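Local coordinates for nucleocapsid protein (Schmallenberg virus, PDB 4JNG) that encapsidates the viral genomic RNA in a helical nucleocapsid, protecting it from nucleases and presenting it as template for transcription and replication, at residues R41-F44 with L45-K49; G131-W134 with A135-Y138; D170-D173 with V174-K178. One frame throughout, in Å; residues are numbered along the deposited sequence.

Contact 1: residues R41-F44 with L45-K49. With nucleotides of chain A.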
loop_
_atom_site.group_PDB
_atom_site.type_symbol
_atom_site.label_atom_id
_atom_site.label_comp_id
_atom_site.label_asym_id
_atom_site.label_seq_id
_atom_site.Cartn_x
_atom_site.Cartn_y
_atom_site.Cartn_z
ATOM N N ARG B 41 -4.540 26.865 19.560
ATOM C CA ARG B 41 -3.279 26.172 19.812
ATOM C C ARG B 41 -3.469 24.659 19.794
ATOM O O ARG B 41 -2.645 23.923 19.259
ATOM C CB ARG B 41 -2.694 26.584 21.167
ATOM C CG ARG B 41 -1.589 25.655 21.639
ATOM C CD ARG B 41 -1.108 25.953 23.050
ATOM N NE ARG B 41 -0.137 24.934 23.421
ATOM C CZ ARG B 41 1.137 24.924 23.043
ATOM N NH1 ARG B 41 1.647 25.898 22.292
ATOM N NH2 ARG B 41 1.914 23.926 23.434
ATOM N N VAL B 42 -4.535 24.208 20.442
ATOM C CA VAL B 42 -4.830 22.790 20.531
ATOM C C VAL B 42 -5.269 22.262 19.158
ATOM O O VAL B 42 -4.808 21.206 18.724
ATOM C CB VAL B 42 -5.919 22.504 21.578
ATOM C CG1 VAL B 42 -6.312 21.037 21.550
ATOM C CG2 VAL B 42 -5.430 22.879 22.972
ATOM N N PHE B 43 -6.138 22.998 18.475
ATOM C CA PHE B 43 -6.550 22.573 17.141
ATOM C C PHE B 43 -5.347 22.245 16.264
ATOM O O PHE B 43 -5.249 21.132 15.748
ATOM C CB PHE B 43 -7.423 23.600 16.426
ATOM C CG PHE B 43 -7.798 23.181 15.040
ATOM C CD1 PHE B 43 -8.853 22.310 14.832
ATOM C CD2 PHE B 43 -7.063 23.612 13.944
ATOM C CE1 PHE B 43 -9.181 21.889 13.555
ATOM C CE2 PHE B 43 -7.389 23.197 12.670
ATOM C CZ PHE B 43 -8.455 22.335 12.471
ATOM N N PHE B 44 -4.435 23.203 16.111
ATOM C CA PHE B 44 -3.367 23.070 15.105
ATOM C C PHE B 44 -2.290 22.046 15.448
ATOM O O PHE B 44 -1.612 21.561 14.551
ATOM C CB PHE B 44 -2.728 24.422 14.779
ATOM C CG PHE B 44 -3.606 25.308 13.951
ATOM C CD1 PHE B 44 -3.856 24.994 12.618
ATOM C CD2 PHE B 44 -4.185 26.449 14.490
ATOM C CE1 PHE B 44 -4.670 25.797 11.847
ATOM C CE2 PHE B 44 -5.005 27.255 13.719
ATOM C CZ PHE B 44 -5.254 26.923 12.396
ATOM N N LEU B 45 -2.121 21.705 16.722
ATOM C CA LEU B 45 -1.214 20.605 17.061
ATOM C C LEU B 45 -1.877 19.223 16.951
ATOM O O LEU B 45 -1.182 18.220 16.788
ATOM C CB LEU B 45 -0.604 20.807 18.446
ATOM C CG LEU B 45 0.342 22.011 18.504
ATOM C CD1 LEU B 45 0.536 22.470 19.938
ATOM C CD2 LEU B 45 1.675 21.692 17.846
ATOM N N ASN B 46 -3.208 19.172 17.024
ATOM C CA ASN B 46 -3.943 17.907 16.995
ATOM C C ASN B 46 -4.730 17.690 15.705
ATOM O O ASN B 46 -5.632 16.852 15.650
ATOM C CB ASN B 46 -4.877 17.829 18.196
ATOM C CG ASN B 46 -4.125 17.689 19.497
ATOM O OD1 ASN B 46 -3.776 18.678 20.133
ATOM N ND2 ASN B 46 -3.873 16.453 19.903
ATOM N N GLN B 47 -4.368 18.431 14.664
ATOM C CA GLN B 47 -5.152 18.459 13.450
ATOM C C GLN B 47 -4.912 17.199 12.616
ATOM O O GLN B 47 -5.848 16.645 12.052
ATOM C CB GLN B 47 -4.841 19.710 12.630
ATOM C CG GLN B 47 -5.637 19.766 11.335
ATOM C CD GLN B 47 -5.325 20.974 10.483
ATOM O OE1 GLN B 47 -4.325 21.655 10.682
ATOM N NE2 GLN B 47 -6.181 21.230 9.497
ATOM N N LYS B 48 -3.658 16.765 12.537
ATOM C CA LYS B 48 -3.315 15.497 11.905
ATOM C C LYS B 48 -3.964 14.322 12.634
ATOM O O LYS B 48 -4.491 13.399 11.999
ATOM C CB LYS B 48 -1.795 15.331 11.849
ATOM C CG LYS B 48 -1.310 13.978 11.339
ATOM C CD LYS B 48 -0.084 14.124 10.447
ATOM C CE LYS B 48 0.799 12.887 10.485
ATOM N NZ LYS B 48 1.910 12.985 9.498
ATOM N N LYS B 49 -3.927 14.362 13.963
ATOM C CA LYS B 49 -4.532 13.324 14.791
ATOM C C LYS B 49 -6.051 13.231 14.617
ATOM O O LYS B 49 -6.611 12.136 14.579
ATOM C CB LYS B 49 -4.202 13.573 16.270
ATOM C CG LYS B 49 -4.644 12.461 17.205
ATOM C CD LYS B 49 -4.030 12.619 18.582
ATOM C CE LYS B 49 -4.883 11.947 19.647
ATOM N NZ LYS B 49 -4.273 12.075 20.999
ATOM P P U A 30 6.301 17.540 13.642
ATOM O OP1 U A 30 7.176 16.647 12.843
ATOM O OP2 U A 30 5.666 17.034 14.887
ATOM O "O5'" U A 30 7.139 18.850 13.989
ATOM C "C5'" U A 30 6.505 20.131 13.899
ATOM C "C4'" U A 30 7.306 21.220 14.576
ATOM O "O4'" U A 30 6.371 22.139 15.211
ATOM C "C3'" U A 30 8.280 20.804 15.675
ATOM O "O3'" U A 30 9.590 20.568 15.158
ATOM C "C2'" U A 30 8.286 22.035 16.576
ATOM O "O2'" U A 30 9.117 23.072 16.098
ATOM C "C1'" U A 30 6.823 22.464 16.511
ATOM N N1 U A 30 5.966 21.781 17.493
ATOM C C2 U A 30 5.849 22.355 18.744
ATOM O O2 U A 30 6.409 23.393 19.052
ATOM N N3 U A 30 5.038 21.675 19.617
ATOM C C4 U A 30 4.356 20.502 19.382
ATOM O O4 U A 30 3.667 20.011 20.278
ATOM C C5 U A 30 4.536 19.964 18.068
ATOM C C6 U A 30 5.316 20.605 17.190
ATOM P P U A 29 5.496 15.818 7.657
ATOM O OP1 U A 29 6.835 15.514 8.225
ATOM O OP2 U A 29 4.495 14.730 7.515
ATOM O "O5'" U A 29 4.816 16.990 8.494
ATOM C "C5'" U A 29 5.592 18.081 9.020
ATOM C "C4'" U A 29 4.975 18.567 10.308
ATOM O "O4'" U A 29 3.615 19.018 10.042
ATOM C "C3'" U A 29 4.865 17.521 11.415
ATOM O "O3'" U A 29 5.128 18.104 12.690
ATOM C "C2'" U A 29 3.415 17.064 11.297
ATOM O "O2'" U A 29 2.859 16.475 12.453
ATOM C "C1'" U A 29 2.728 18.379 10.934
ATOM N N1 U A 29 1.418 18.232 10.281
ATOM C C2 U A 29 0.416 19.118 10.636
ATOM O O2 U A 29 0.581 20.018 11.440
ATOM N N3 U A 29 -0.786 18.912 10.006
ATOM C C4 U A 29 -1.087 17.934 9.082
ATOM O O4 U A 29 -2.222 17.878 8.606
ATOM C C5 U A 29 -0.003 17.053 8.773
ATOM C C6 U A 29 1.183 17.228 9.366
HETATM O O HOH W 1 -1.482 18.684 13.617
#

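Contact 2: residues G131-W134 with A135-Y138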
loop_
_atom_site.group_PDB
_atom_site.type_symbol
_atom_site.label_atom_id
_atom_site.label_comp_id
_atom_site.label_asym_id
_atom_site.label_seq_id
_atom_site.Cartn_x
_atom_site.Cartn_y
_atom_site.Cartn_z
ATOM N N GLY B 131 11.249 26.388 7.905
ATOM C CA GLY B 131 11.998 27.509 8.480
ATOM C C GLY B 131 11.251 28.832 8.611
ATOM O O GLY B 131 11.854 29.894 8.441
ATOM N N CYS B 132 9.957 28.796 8.946
ATOM C CA CYS B 132 9.146 30.027 8.926
ATOM C C CYS B 132 9.215 30.860 10.223
ATOM O O CYS B 132 9.872 31.895 10.243
ATOM C CB CYS B 132 7.697 29.736 8.516
ATOM S SG CYS B 132 6.781 31.186 7.930
ATOM N N THR B 133 8.560 30.412 11.291
ATOM C CA THR B 133 8.410 31.192 12.546
ATOM C C THR B 133 7.576 32.474 12.426
ATOM O O THR B 133 7.458 33.077 11.357
ATOM C CB THR B 133 9.756 31.559 13.233
ATOM O OG1 THR B 133 10.500 32.483 12.424
ATOM C CG2 THR B 133 10.590 30.319 13.511
ATOM N N TRP B 134 7.020 32.893 13.560
ATOM C CA TRP B 134 6.231 34.125 13.648
ATOM C C TRP B 134 7.044 35.347 13.240
ATOM O O TRP B 134 6.477 36.387 12.904
ATOM C CB TRP B 134 5.707 34.322 15.072
ATOM C CG TRP B 134 4.525 33.464 15.438
ATOM C CD1 TRP B 134 4.551 32.240 16.040
ATOM C CD2 TRP B 134 3.142 33.789 15.255
ATOM N NE1 TRP B 134 3.270 31.776 16.238
ATOM C CE2 TRP B 134 2.386 32.710 15.766
ATOM C CE3 TRP B 134 2.466 34.887 14.710
ATOM C CZ2 TRP B 134 0.986 32.697 15.743
ATOM C CZ3 TRP B 134 1.076 34.874 14.689
ATOM C CH2 TRP B 134 0.352 33.786 15.201
ATOM N N ALA B 135 8.369 35.208 13.283
ATOM C CA ALA B 135 9.304 36.248 12.862
ATOM C C ALA B 135 9.059 36.739 11.446
ATOM O O ALA B 135 9.213 37.926 11.165
ATOM C CB ALA B 135 10.734 35.743 12.989
ATOM N N ASP B 136 8.669 35.827 10.558
ATOM C CA ASP B 136 8.415 36.170 9.157
ATOM C C ASP B 136 7.078 36.881 8.944
ATOM O O ASP B 136 6.700 37.158 7.803
ATOM C CB ASP B 136 8.487 34.909 8.287
ATOM C CG ASP B 136 9.903 34.370 8.156
ATOM O OD1 ASP B 136 10.835 35.171 7.919
ATOM O OD2 ASP B 136 10.088 33.141 8.269
ATOM N N GLY B 137 6.369 37.187 10.030
ATOM C CA GLY B 137 5.092 37.881 9.939
ATOM C C GLY B 137 3.927 36.913 9.987
ATOM O O GLY B 137 4.028 35.769 9.529
ATOM N N TYR B 138 2.815 37.382 10.542
ATOM C CA TYR B 138 1.634 36.541 10.754
ATOM C C TYR B 138 1.032 35.988 9.455
ATOM O O TYR B 138 0.544 34.864 9.448
ATOM C CB TYR B 138 0.571 37.288 11.580
ATOM C CG TYR B 138 -0.176 38.363 10.825
ATOM C CD1 TYR B 138 0.454 39.546 10.441
ATOM C CD2 TYR B 138 -1.515 38.198 10.491
ATOM C CE1 TYR B 138 -0.227 40.525 9.739
ATOM C CE2 TYR B 138 -2.204 39.171 9.791
ATOM C CZ TYR B 138 -1.559 40.333 9.418
ATOM O OH TYR B 138 -2.246 41.306 8.725
#

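Contact 3: residues D170-D173 with V174-K178. With nucleotides of chain A.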
loop_
_atom_site.group_PDB
_atom_site.type_symbol
_atom_site.label_atom_id
_atom_site.label_comp_id
_atom_site.label_asym_id
_atom_site.label_seq_id
_atom_site.Cartn_x
_atom_site.Cartn_y
_atom_site.Cartn_z
ATOM N N ASP B 170 9.895 20.620 -3.216
ATOM C CA ASP B 170 9.449 19.281 -2.864
ATOM C C ASP B 170 8.901 18.706 -4.166
ATOM O O ASP B 170 8.784 19.424 -5.164
ATOM C CB ASP B 170 8.371 19.314 -1.767
ATOM C CG ASP B 170 8.653 20.355 -0.687
ATOM O OD1 ASP B 170 9.824 20.755 -0.531
ATOM O OD2 ASP B 170 7.701 20.783 0.001
ATOM N N ASN B 171 8.578 17.420 -4.176
ATOM C CA ASN B 171 7.968 16.813 -5.355
ATOM C C ASN B 171 6.504 16.501 -5.080
ATOM O O ASN B 171 6.049 15.362 -5.216
ATOM C CB ASN B 171 8.759 15.583 -5.798
ATOM C CG ASN B 171 10.160 15.937 -6.262
ATOM O OD1 ASN B 171 11.149 15.550 -5.639
ATOM N ND2 ASN B 171 10.252 16.696 -7.353
ATOM N N MET B 172 5.785 17.547 -4.677
ATOM C CA MET B 172 4.353 17.480 -4.429
ATOM C C MET B 172 3.631 17.178 -5.728
ATOM O O MET B 172 3.789 17.907 -6.702
ATOM C CB MET B 172 3.850 18.820 -3.862
ATOM C CG MET B 172 2.371 19.122 -4.096
ATOM S SD MET B 172 1.647 20.148 -2.796
ATOM C CE MET B 172 1.679 18.911 -1.516
ATOM N N ASP B 173 2.830 16.116 -5.725
ATOM C CA ASP B 173 1.919 15.842 -6.824
ATOM C C ASP B 173 1.346 17.176 -7.301
ATOM O O ASP B 173 0.852 17.965 -6.498
ATOM C CB ASP B 173 0.811 14.900 -6.354
ATOM C CG ASP B 173 -0.294 14.730 -7.378
ATOM O OD1 ASP B 173 0.009 14.590 -8.583
ATOM O OD2 ASP B 173 -1.471 14.718 -6.961
ATOM N N VAL B 174 1.427 17.427 -8.604
ATOM C CA VAL B 174 1.081 18.743 -9.160
ATOM C C VAL B 174 -0.398 19.078 -8.940
ATOM O O VAL B 174 -0.797 20.240 -9.033
ATOM C CB VAL B 174 1.423 18.865 -10.666
ATOM C CG1 VAL B 174 1.515 20.333 -11.071
ATOM C CG2 VAL B 174 2.732 18.152 -10.998
ATOM N N ASN B 175 -1.209 18.061 -8.656
ATOM C CA ASN B 175 -2.534 18.288 -8.089
ATOM C C ASN B 175 -2.338 18.921 -6.707
ATOM O O ASN B 175 -1.259 19.436 -6.426
ATOM C CB ASN B 175 -3.340 16.983 -8.029
ATOM C CG ASN B 175 -3.818 16.524 -9.397
ATOM O OD1 ASN B 175 -4.121 17.341 -10.268
ATOM N ND2 ASN B 175 -3.904 15.210 -9.590
ATOM N N PHE B 176 -3.354 18.926 -5.851
ATOM C CA PHE B 176 -3.294 19.698 -4.598
ATOM C C PHE B 176 -3.366 21.206 -4.885
ATOM O O PHE B 176 -4.000 21.961 -4.127
ATOM C CB PHE B 176 -2.037 19.374 -3.763
ATOM C CG PHE B 176 -2.025 17.984 -3.182
ATOM C CD1 PHE B 176 -2.729 17.703 -2.017
ATOM C CD2 PHE B 176 -1.300 16.961 -3.784
ATOM C CE1 PHE B 176 -2.722 16.426 -1.474
ATOM C CE2 PHE B 176 -1.287 15.685 -3.243
ATOM C CZ PHE B 176 -2.001 15.415 -2.092
ATOM N N MET B 177 -2.705 21.645 -5.963
ATOM C CA MET B 177 -2.802 23.025 -6.433
ATOM C C MET B 177 -4.131 23.278 -7.134
ATOM O O MET B 177 -4.514 24.423 -7.367
ATOM C CB MET B 177 -1.650 23.366 -7.380
ATOM C CG MET B 177 -0.341 23.703 -6.692
ATOM S SD MET B 177 0.673 24.801 -7.697
ATOM C CE MET B 177 -0.172 26.367 -7.474
ATOM N N LYS B 178 -4.831 22.205 -7.472
ATOM C CA LYS B 178 -6.138 22.294 -8.091
ATOM C C LYS B 178 -7.034 23.308 -7.387
ATOM O O LYS B 178 -7.601 24.192 -8.038
ATOM C CB LYS B 178 -6.793 20.918 -8.065
ATOM C CG LYS B 178 -8.149 20.848 -8.739
ATOM C CD LYS B 178 -8.719 19.445 -8.647
ATOM C CE LYS B 178 -9.236 19.138 -7.247
ATOM N NZ LYS B 178 -9.456 17.681 -7.047
ATOM P P U A 27 -2.645 11.650 2.904
ATOM O OP1 U A 27 -2.463 10.507 3.833
ATOM O OP2 U A 27 -3.358 12.866 3.380
ATOM O "O5'" U A 27 -1.196 12.065 2.374
ATOM C "C5'" U A 27 -0.960 12.461 1.005
ATOM C "C4'" U A 27 0.356 13.201 0.834
ATOM O "O4'" U A 27 0.150 14.300 -0.102
ATOM C "C3'" U A 27 1.005 13.819 2.077
ATOM O "O3'" U A 27 2.041 12.990 2.594
ATOM C "C2'" U A 27 1.603 15.118 1.542
ATOM O "O2'" U A 27 2.874 14.955 0.943
ATOM C "C1'" U A 27 0.580 15.514 0.482
ATOM N N1 U A 27 -0.597 16.227 1.005
ATOM C C2 U A 27 -0.662 17.596 0.818
ATOM O O2 U A 27 0.210 18.229 0.253
ATOM N N3 U A 27 -1.787 18.196 1.326
ATOM C C4 U A 27 -2.832 17.586 1.986
ATOM O O4 U A 27 -3.778 18.267 2.383
ATOM C C5 U A 27 -2.691 16.173 2.143
ATOM C C6 U A 27 -1.608 15.557 1.658
ATOM P P U A 26 -8.025 13.327 3.311
ATOM O OP1 U A 26 -7.898 12.457 4.505
ATOM O OP2 U A 26 -7.794 14.786 3.436
ATOM O "O5'" U A 26 -7.056 12.794 2.158
ATOM C "C5'" U A 26 -6.678 11.404 2.054
ATOM C "C4'" U A 26 -5.753 11.189 0.872
ATOM O "O4'" U A 26 -6.371 11.717 -0.331
ATOM C "C3'" U A 26 -4.396 11.879 0.937
ATOM O "O3'" U A 26 -3.406 11.095 1.600
ATOM C "C2'" U A 26 -4.012 12.004 -0.536
ATOM O "O2'" U A 26 -3.320 10.884 -1.052
ATOM C "C1'" U A 26 -5.371 12.185 -1.216
ATOM N N1 U A 26 -5.664 13.584 -1.562
ATOM C C2 U A 26 -5.286 14.026 -2.816
ATOM O O2 U A 26 -4.747 13.306 -3.639
ATOM N N3 U A 26 -5.576 15.343 -3.075
ATOM C C4 U A 26 -6.179 16.248 -2.226
ATOM O O4 U A 26 -6.369 17.404 -2.608
ATOM C C5 U A 26 -6.525 15.719 -0.942
ATOM C C6 U A 26 -6.257 14.439 -0.659
ATOM P P U A 25 -12.280 17.581 2.604
ATOM O OP1 U A 25 -12.370 17.461 4.077
ATOM O OP2 U A 25 -11.649 18.776 1.995
ATOM O "O5'" U A 25 -11.552 16.266 2.088
ATOM C "C5'" U A 25 -12.035 14.971 2.465
ATOM C "C4'" U A 25 -11.432 13.933 1.558
ATOM O "O4'" U A 25 -11.769 14.241 0.180
ATOM C "C3'" U A 25 -9.915 13.872 1.570
ATOM O "O3'" U A 25 -9.484 13.104 2.692
ATOM C "C2'" U A 25 -9.609 13.238 0.215
ATOM O "O2'" U A 25 -9.709 11.833 0.259
ATOM C "C1'" U A 25 -10.720 13.810 -0.668
ATOM N N1 U A 25 -10.335 14.924 -1.555
ATOM C C2 U A 25 -9.868 14.595 -2.817
ATOM O O2 U A 25 -9.742 13.444 -3.196
ATOM N N3 U A 25 -9.547 15.666 -3.612
ATOM C C4 U A 25 -9.645 17.004 -3.292
ATOM O O4 U A 25 -9.318 17.853 -4.123
ATOM C C5 U A 25 -10.143 17.264 -1.974
ATOM C C6 U A 25 -10.469 16.241 -1.173
#

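Contact 1: residues R41-F44 with L45-K49
Leu45 and Asn46 fold back on Arg41, Val42 and Phe43 at the kink where helix 37-45 ends and helix 47-56 begins, a local helix-to-helix junction of the orthobunyavirus nucleoprotein fold. Backbone bonds finish the first helix: Asn46 N donates to Val42 O over 3.1 Å, nearly in line with the carbonyl, while its link to Phe43 O and that of Leu45 N to Arg41 O are weak. Asn46 then leaves helical geometry and occupies the N-cap position of the next helix.

Apolar contacts follow. Leu45 CD1 lies over the centre of one guanidinium face of Arg41, 4.0 Å from CZ, a flat surface that suits a methyl. That guanidinium is reached by an extended chain (chi1 165°) and held by Gln121 O through NH1 and by Gln12 of the second subunit through NH2. Gln47, also extended (chi1 179°), lays its amide carbon CD 3.7 Å from Phe43 CE2, the amide and ring planes 44° apart. The amide thus crosses a buried aromatic patch, whose Phe43 meets Phe66 edge-to-face, while Gln47 OE1 approaches Phe44 CD1.

Contacts with RNA complete the junction. Leu45 CD2 presses on the base of U30 of chain A, 3.3 Å from C4. Lys48, an RNA-binding residue, lays its methylenes over a face of the base of U29 of chain A, CD being 3.4 Å from C5. Beside it one water bridges protein and RNA: it accepts from Lys48 N at 3.1 Å, donates to Phe44 O at 3.0 Å, and reaches O2 of the same U29 through a weak bond.

Contact 2: residues G131-W134 with A135-Y138
Trp134 and Tyr138 meet across a short 3-10 turn that leads into helix 138-142, part of the connection running from helix 112-121. The turn is built from two successive i to i+3 backbone bonds. Asp136 N donates to Thr133 O over 3.1 Å, and Gly137 N to Trp134 O over 3.0 Å; both donors stand well above the carbonyl planes. In the first shell of side chains, the far end of the indole, CZ3, touches Tyr138 CB at 4.0 Å, the two side chains crossing at a slant. The small methyl of Ala135, exposed at the turn, sits with CB 3.3 Å from Thr133 OG1. On the inner side, Cys132 SG comes 4.1 Å from Asp136 CB, a compact, weakly polar group at a buried position.

Backbone shape sets these neighbours. Gly137, at the N-cap position, has a positive phi of 97° with an extended psi, a combination in which a beta carbon would collide with the preceding carbonyl oxygen; glycine therefore lets the chain turn from the 3-10 segment into the helix. Gly131 also has positive phi. In Tyr138, CG is wedged between the backbone N and carbonyl carbon (chi1 74°), which sends the phenol away from Trp134 toward Ala105 and Lys109 of helix 93-110.

Farther out, Cys132 is covered by Ala127, Met140, Tyr141 and Phe144, while the indole of Trp134 spreads over Leu115, Ala118 and Ser119 of helix 112-121, reaches Ile104 and meets the ring of Tyr141 with planes about 35° apart. A polar bond fixes its rotation: the indole NE1 donates to Ile122 O.

Contact 3: residues D170-D173 with V174-K178
Met172 reaches Phe176 because its chain runs out extended from the backbone through chi2 (chi1 155°) and then bends at chi3, while Phe176 turns its CG away from its own carbonyl carbon (chi1 -68°) on a backbone with positive phi. The result is a Met-aromatic contact: Met172 SD stands 5.0 Å from the centroid of the Phe176 ring, oblique to it at 43° from the ring normal, and 3.9 Å from Phe176 CB. An unbranched, polarisable thioether suits the place, its sulfur lying obliquely beside the ring and against CB.

Asp173 borders the same ring elsewhere. Its carbonyl O lies in the ring plane at the edge, 3.6 Å from Phe176 CD2, where the slightly positive aromatic hydrogens face a carbonyl's negative end; its CB meets Phe176 CE2. Its carboxylate is turned almost perpendicular to the Asn175 amide, and OD2 comes 3.1 Å from Asn175 CB.

A flat, apolar phenylalanine fits between nucleotides. On one face it meets U27 of chain A, with CE1 3.3 Å from base atom C2. On the opposite face lies the base of U26 of chain A, N3 being 3.4 Å from CE1. Lys178, an RNA-binding residue, extends farther along the RNA, and its ammonium NZ donates to O4 of U25 of chain A at 2.9 Å, with a second, weak bond to another uracil O4.

This surface loop joins helix 158-168 to helix 177-181. Met172 rests on Arg166, itself an RNA-binding residue, and Asp170 forms a salt bridge with Lys130, while Met177 packs on Glu163, Met164 and Val167, seating the start of helix 177-181 against helix 158-168.

Overall arrangement
From the N terminus, contact 1 turns the chain from helix 37-45 into helix 47-56, contact 2 closes the tight turn before helix 138-142, and contact 3 shapes the loop between helices 158-168 and 177-181. The three follow in series, none enclosing or crossing another, and they do not touch: their centres lie about 19 to 23 Å apart. Helix 93-110 touches both of the first two, meeting contact 1 at Ser97 and Leu100 and contact 2 at Ile104 and Ala105. Contacts 1 and 3 both hold bound RNA, at U29-U30 and U25-U27 of chain A respectively, whereas contact 2 comes no nearer to it than about 8 Å.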